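Local coordinates for protein phosphoribosylformylglycinamidine synthase 2 (Thermus thermophilus, PDB 3VIU) that belongs to the PurM-like AIR synthase-related family, carries two N-terminal and two C-terminal family domains in one chain, and binds ADP and magnesium, at residues A[448-451]-A[452-455]; A[466-469]-A[470-474]; A[598-601]-A[602-606]. All coordinates share one frame; numbering follows the deposited sequence.

The three contacts illustrate how short-range interactions in helices and at a helix start can surround a metal site. Contact 1 leads from a strand end into helix 451-456, contact 2 holds the magnesium-binding Asn472, and contact 3 lies on a helix of the C-terminal AIR synthase-related domain that follows. Asp448 OD1 accepts a hydrogen bond from Asn472 ND2 (2.8 Å), joining contacts 1 and 2, while a salt bridge from Arg471 NH1 to Glu599 OE2 (2.8 Å) joins contacts 2 and 3. The centres of contacts 2 and 3 are 10 Å apart; contacts 1 and 3 do not touch. ADP lies about 11 Å from the Leu466 side chain.

Contact 1: residues A[448-451]-A[452-455]; sequences DQNP and RYSR
Two first torsions bring the Asn450 amide over the Tyr453 ring: Asn450 swings CG opposite its backbone N (chi1 -179°), and Tyr453 turns its own CG away from the carbonyl carbon (chi1 -63°), back over the start of the helix. The amide and ring planes differ by just 12°, making a stack in which Asn450 CG comes to 3.5 Å from Tyr453 CG. The methylene takes part as well, its CB standing over the ring face 4.2 Å from the centroid in a CH-pi contact.

Asn450 occupies the N-cap position, and its carbonyl oxygen is gripped twice by one residue. Ser454 N reaches Asn450 O at 3.0 Å in the carbonyl plane, as the opening bond of the helix, whereas Ser454 OG donates to the same oxygen at 2.8 Å from above that plane. One turn is thus closed by backbone and side chain together. Arg455 N then bonds to Pro451 O at 2.8 Å, continuing the pattern.

The polar ends that point away from the turn are held elsewhere: Tyr453 OH by Glu656, and the Arg452 guanidinium by a salt bridge to Glu587 and a cation-pi contact with Tyr581. The buried turn links the end of strand 441-448, through a two-residue loop, to helix 451-456, with Gln449 resting on helix 458-475 and on strand 538-548.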
# COMPACT_ATOMS: atom_id res chain seq x y z
N ASP A 448 2.67 3.74 -4.94
CA ASP A 448 2.30 4.84 -5.84
C ASP A 448 0.94 4.69 -6.50
O ASP A 448 0.36 3.61 -6.55
CB ASP A 448 3.30 4.98 -7.00
CG ASP A 448 4.65 5.51 -6.58
OD1 ASP A 448 5.61 4.71 -6.62
OD2 ASP A 448 4.76 6.72 -6.24
N GLN A 449 0.48 5.82 -7.03
CA GLN A 449 -0.74 5.95 -7.82
C GLN A 449 -0.99 7.44 -8.01
O GLN A 449 -0.79 8.25 -7.10
CB GLN A 449 -1.96 5.24 -7.21
CG GLN A 449 -2.82 6.03 -6.26
CD GLN A 449 -3.75 7.02 -6.94
OE1 GLN A 449 -4.50 6.69 -7.86
NE2 GLN A 449 -3.73 8.25 -6.45
N ASN A 450 -1.39 7.78 -9.24
CA ASN A 450 -1.67 9.14 -9.64
C ASN A 450 -3.17 9.25 -9.92
O ASN A 450 -3.68 8.71 -10.90
CB ASN A 450 -0.84 9.44 -10.90
CG ASN A 450 -1.03 10.86 -11.41
OD1 ASN A 450 -0.07 11.50 -11.84
ND2 ASN A 450 -2.27 11.35 -11.39
N PRO A 451 -3.91 9.97 -9.06
CA PRO A 451 -5.36 10.13 -9.23
C PRO A 451 -5.83 10.84 -10.49
O PRO A 451 -6.91 10.53 -11.00
CB PRO A 451 -5.78 10.87 -7.96
CG PRO A 451 -4.57 11.66 -7.62
CD PRO A 451 -3.44 10.68 -7.86
N ARG A 452 -5.04 11.78 -10.99
CA ARG A 452 -5.41 12.51 -12.21
C ARG A 452 -5.43 11.55 -13.40
O ARG A 452 -6.39 11.51 -14.15
CB ARG A 452 -4.44 13.67 -12.45
CG ARG A 452 -4.41 14.66 -11.30
CD ARG A 452 -3.59 15.90 -11.62
NE ARG A 452 -3.62 16.89 -10.54
CZ ARG A 452 -4.73 17.48 -10.10
NH1 ARG A 452 -5.91 17.18 -10.62
NH2 ARG A 452 -4.66 18.38 -9.13
N TYR A 453 -4.36 10.77 -13.56
CA TYR A 453 -4.28 9.79 -14.64
C TYR A 453 -5.42 8.78 -14.48
O TYR A 453 -6.13 8.45 -15.43
CB TYR A 453 -2.97 9.00 -14.55
CG TYR A 453 -1.68 9.78 -14.71
CD1 TYR A 453 -0.45 9.13 -14.66
CD2 TYR A 453 -1.69 11.15 -14.98
CE1 TYR A 453 0.74 9.81 -14.86
CE2 TYR A 453 -0.51 11.84 -15.18
CZ TYR A 453 0.70 11.17 -15.12
OH TYR A 453 1.88 11.85 -15.34
N SER A 454 -5.58 8.30 -13.25
CA SER A 454 -6.58 7.29 -12.92
C SER A 454 -8.04 7.72 -13.15
O SER A 454 -8.85 6.94 -13.64
CB SER A 454 -6.35 6.83 -11.48
OG SER A 454 -5.02 6.31 -11.30
N ARG A 455 -8.37 8.96 -12.80
CA ARG A 455 -9.73 9.46 -13.00
C ARG A 455 -10.06 9.53 -14.49
O ARG A 455 -11.13 9.12 -14.91
CB ARG A 455 -9.88 10.84 -12.33
CG ARG A 455 -10.98 11.75 -12.89
CD ARG A 455 -12.37 11.13 -12.85
NE ARG A 455 -12.89 10.93 -11.50
CZ ARG A 455 -13.12 11.92 -10.63
NH1 ARG A 455 -13.60 11.64 -9.43
NH2 ARG A 455 -12.85 13.17 -10.96

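Contact 2: residues A[466-469]-A[470-474]; sequences LAEA and CRNVS. With MG (magnesium ion), chain D.
Asn472 and Glu468, one turn apart on helix 458-475 of a PurM-like N-terminal domain, show how an ordinary helical i to i+4 pairing can present a metal ligand. The Asn472 side chain leaves the backbone with CB 3.6 Å from Glu468 O. Its CG is turned away from the carbonyl carbon (chi1 -76°), which keeps the amide alongside the preceding turn and sets CG 3.4 Å from the same Glu468 O. There the branches divide: ND2 passes 3.5 Å from Glu468 CG and is satisfied by Asp448, while OD1 binds magnesium at 2.6 Å. The bond to Asp448 probably fixes the rotation of the amide and so keeps OD1 directed at the metal.

Glu468 runs beside Asn472 in the same direction, its chain extended beyond CG, and acts one step further from the ion. Its OE1 accepts a hydrogen bond from water 1 at 2.8 Å, and that water is itself a magnesium ligand; water 2, Asp430 and Asp620 also bind the ion.

Arg471 supplies a second shell. Its guanidinium bends back across the helix so that one face lies against Glu468 CA. NH2 forms a salt bridge to Asp620, which probably helps to position this magnesium ligand, and NH1 is paired with Glu599 of helix 596-611.

On the side facing strand 538-548 the contact is apolar, and Leu466 CD2 approaches Cys470 SG to 3.3 Å, a tight, probably somewhat strained contact. One turn later, Ser474 grips Cys470 O with both OG (2.8 Å) and N (2.9 Å), the two donors arriving from opposite faces of the carbonyl plane.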
# COMPACT_ATOMS: atom_id res chain seq x y z
N LEU A 466 1.80 0.70 -11.05
CA LEU A 466 2.72 -0.42 -10.90
C LEU A 466 4.07 -0.06 -11.52
O LEU A 466 5.13 -0.31 -10.95
CB LEU A 466 2.16 -1.68 -11.57
CG LEU A 466 2.47 -2.99 -10.84
CD1 LEU A 466 2.05 -4.17 -11.71
CD2 LEU A 466 3.94 -3.07 -10.50
N ALA A 467 4.02 0.53 -12.71
CA ALA A 467 5.24 0.94 -13.40
C ALA A 467 6.06 1.87 -12.50
O ALA A 467 7.23 1.59 -12.22
CB ALA A 467 4.89 1.64 -14.72
N GLU A 468 5.45 2.95 -12.04
CA GLU A 468 6.13 3.92 -11.19
C GLU A 468 6.73 3.27 -9.94
O GLU A 468 7.90 3.48 -9.63
CB GLU A 468 5.17 5.04 -10.77
CG GLU A 468 5.88 6.20 -10.05
CD GLU A 468 4.97 7.38 -9.74
OE1 GLU A 468 5.50 8.47 -9.40
OE2 GLU A 468 3.74 7.23 -9.83
N ALA A 469 5.93 2.49 -9.22
CA ALA A 469 6.42 1.83 -8.02
C ALA A 469 7.65 0.98 -8.34
O ALA A 469 8.65 1.02 -7.63
CB ALA A 469 5.32 0.97 -7.41
N CYS A 470 7.58 0.21 -9.43
CA CYS A 470 8.72 -0.61 -9.81
C CYS A 470 9.91 0.25 -10.23
O CYS A 470 11.06 -0.10 -9.95
CB CYS A 470 8.33 -1.54 -10.96
SG CYS A 470 7.21 -2.84 -10.48
N ARG A 471 9.63 1.38 -10.88
CA ARG A 471 10.68 2.28 -11.32
C ARG A 471 11.40 2.87 -10.11
O ARG A 471 12.63 2.96 -10.09
CB ARG A 471 10.10 3.42 -12.18
CG ARG A 471 11.16 4.27 -12.89
CD ARG A 471 10.54 5.46 -13.60
NE ARG A 471 9.39 5.06 -14.40
CZ ARG A 471 8.16 5.56 -14.26
NH1 ARG A 471 7.19 5.13 -15.04
NH2 ARG A 471 7.91 6.48 -13.33
N ASN A 472 10.63 3.26 -9.10
CA ASN A 472 11.20 3.84 -7.89
C ASN A 472 12.14 2.91 -7.15
O ASN A 472 13.15 3.35 -6.60
CB ASN A 472 10.10 4.31 -6.96
CG ASN A 472 9.48 5.61 -7.43
OD1 ASN A 472 10.19 6.56 -7.76
ND2 ASN A 472 8.15 5.66 -7.46
N VAL A 473 11.81 1.62 -7.15
CA VAL A 473 12.64 0.62 -6.49
C VAL A 473 13.87 0.37 -7.36
O VAL A 473 14.98 0.25 -6.85
CB VAL A 473 11.86 -0.69 -6.28
CG1 VAL A 473 12.82 -1.84 -6.01
CG2 VAL A 473 10.90 -0.53 -5.12
N SER A 474 13.67 0.30 -8.67
CA SER A 474 14.78 0.08 -9.60
C SER A 474 15.77 1.22 -9.53
O SER A 474 16.97 1.02 -9.67
CB SER A 474 14.25 -0.01 -11.04
OG SER A 474 13.38 -1.12 -11.17
MG MG D . 10.07 9.14 -7.76
O HOH W 1 8.31 8.67 -9.45
O HOH W 2 10.43 11.31 -9.02

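Contact 3: residues A[598-601]-A[602-606]; sequences REKA and VQEAI
Lys600 and Glu604 form the classic i to i+4 salt bridge of an alpha helix, here on helix 596-611. The lysine runs extended until its last torsion (chi4 -73°) bends the ammonium toward the acid, and NZ donates to Glu604 OE1 at 2.9 Å. The approach is from the syn side of the carboxylate, 21° out of its plane. Lys600 CE lies 3.4 Å from the same oxygen, so the aliphatic part of the chain accompanies the charged tip.

Beneath this pair, the backbone is served by successive helical bonds: Val602 N to Arg598 O at 2.8 Å, Gln603 N to Glu599 O at 3.0 Å, and corresponding bonds from Glu604 to Lys600 and from Ala605 to Ala601. At the earlier end, the Arg598 N-H is taken by Asp595 OD1. The Arg598 stem crosses Val602, with CD 3.7 Å from CG2, adding an apolar touch on the side near strand 661-665.

Glu599 is the buried acid of the set. Its OE1 passes 3.6 Å from Gln603 CG, and its carboxylate stands nearly upright against the Gln603 amide, the planes 79° apart. OE2 receives two outside donors, Arg471 NH1 from helix 458-475 and Ser659 OG, and OE1 too is hydrogen-bonded outside the two segments. The two acids, five residues apart on the helix, thus differ in setting: Glu604 is paired within its own helix at a partly exposed surface, whereas the buried Glu599 carboxylate has a cationic partner in another helix, a neighbour that would probably favour its ionised form.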
# COMPACT_ATOMS: atom_id res chain seq x y z
N ARG A 598 9.47 -0.13 -23.15
CA ARG A 598 10.50 0.85 -22.85
C ARG A 598 10.71 0.89 -21.34
O ARG A 598 11.85 0.88 -20.86
CB ARG A 598 10.08 2.23 -23.37
CG ARG A 598 10.98 3.37 -22.93
CD ARG A 598 12.39 3.23 -23.50
NE ARG A 598 12.41 3.46 -24.94
CZ ARG A 598 12.14 4.62 -25.52
NH1 ARG A 598 11.82 5.68 -24.79
NH2 ARG A 598 12.17 4.72 -26.84
N GLU A 599 9.60 0.93 -20.59
CA GLU A 599 9.65 0.99 -19.13
C GLU A 599 10.53 -0.11 -18.55
O GLU A 599 11.39 0.16 -17.72
CB GLU A 599 8.24 0.88 -18.54
CG GLU A 599 8.20 1.02 -17.02
CD GLU A 599 8.63 2.40 -16.53
OE1 GLU A 599 9.49 2.49 -15.63
OE2 GLU A 599 8.09 3.41 -17.04
N LYS A 600 10.31 -1.34 -19.00
CA LYS A 600 11.08 -2.48 -18.52
C LYS A 600 12.57 -2.34 -18.86
O LYS A 600 13.44 -2.58 -18.02
CB LYS A 600 10.53 -3.78 -19.13
CG LYS A 600 11.26 -5.05 -18.71
CD LYS A 600 10.50 -6.29 -19.17
CE LYS A 600 11.12 -7.59 -18.66
NZ LYS A 600 12.39 -7.96 -19.35
N ALA A 601 12.86 -1.95 -20.10
CA ALA A 601 14.24 -1.79 -20.53
C ALA A 601 14.94 -0.68 -19.74
O ALA A 601 16.12 -0.81 -19.41
CB ALA A 601 14.28 -1.48 -22.03
N VAL A 602 14.23 0.39 -19.43
CA VAL A 602 14.81 1.49 -18.66
C VAL A 602 15.11 1.04 -17.23
O VAL A 602 16.16 1.37 -16.68
CB VAL A 602 13.87 2.73 -18.63
CG1 VAL A 602 14.41 3.77 -17.65
CG2 VAL A 602 13.76 3.35 -20.02
N GLN A 603 14.18 0.30 -16.63
CA GLN A 603 14.35 -0.19 -15.26
C GLN A 603 15.56 -1.11 -15.15
O GLN A 603 16.29 -1.08 -14.16
CB GLN A 603 13.09 -0.92 -14.77
CG GLN A 603 11.83 -0.06 -14.72
CD GLN A 603 10.81 -0.54 -13.70
OE1 GLN A 603 9.69 -0.03 -13.65
NE2 GLN A 603 11.19 -1.51 -12.87
N GLU A 604 15.76 -1.95 -16.16
CA GLU A 604 16.89 -2.86 -16.14
C GLU A 604 18.16 -2.10 -16.47
O GLU A 604 19.24 -2.45 -15.98
CB GLU A 604 16.68 -4.00 -17.13
CG GLU A 604 15.59 -4.96 -16.67
CD GLU A 604 15.18 -5.95 -17.74
OE1 GLU A 604 14.22 -6.72 -17.50
OE2 GLU A 604 15.82 -5.96 -18.81
N ALA A 605 18.05 -1.07 -17.30
CA ALA A 605 19.22 -0.28 -17.64
C ALA A 605 19.72 0.46 -16.40
O ALA A 605 20.92 0.49 -16.13
CB ALA A 605 18.89 0.71 -18.74
N ILE A 606 18.80 1.04 -15.63
CA ILE A 606 19.22 1.77 -14.45
C ILE A 606 19.76 0.86 -13.35
O ILE A 606 20.71 1.22 -12.65
CB ILE A 606 18.08 2.69 -13.89
CG1 ILE A 606 18.66 3.64 -12.85
CG2 ILE A 606 16.98 1.85 -13.24
CD1 ILE A 606 19.91 4.36 -13.31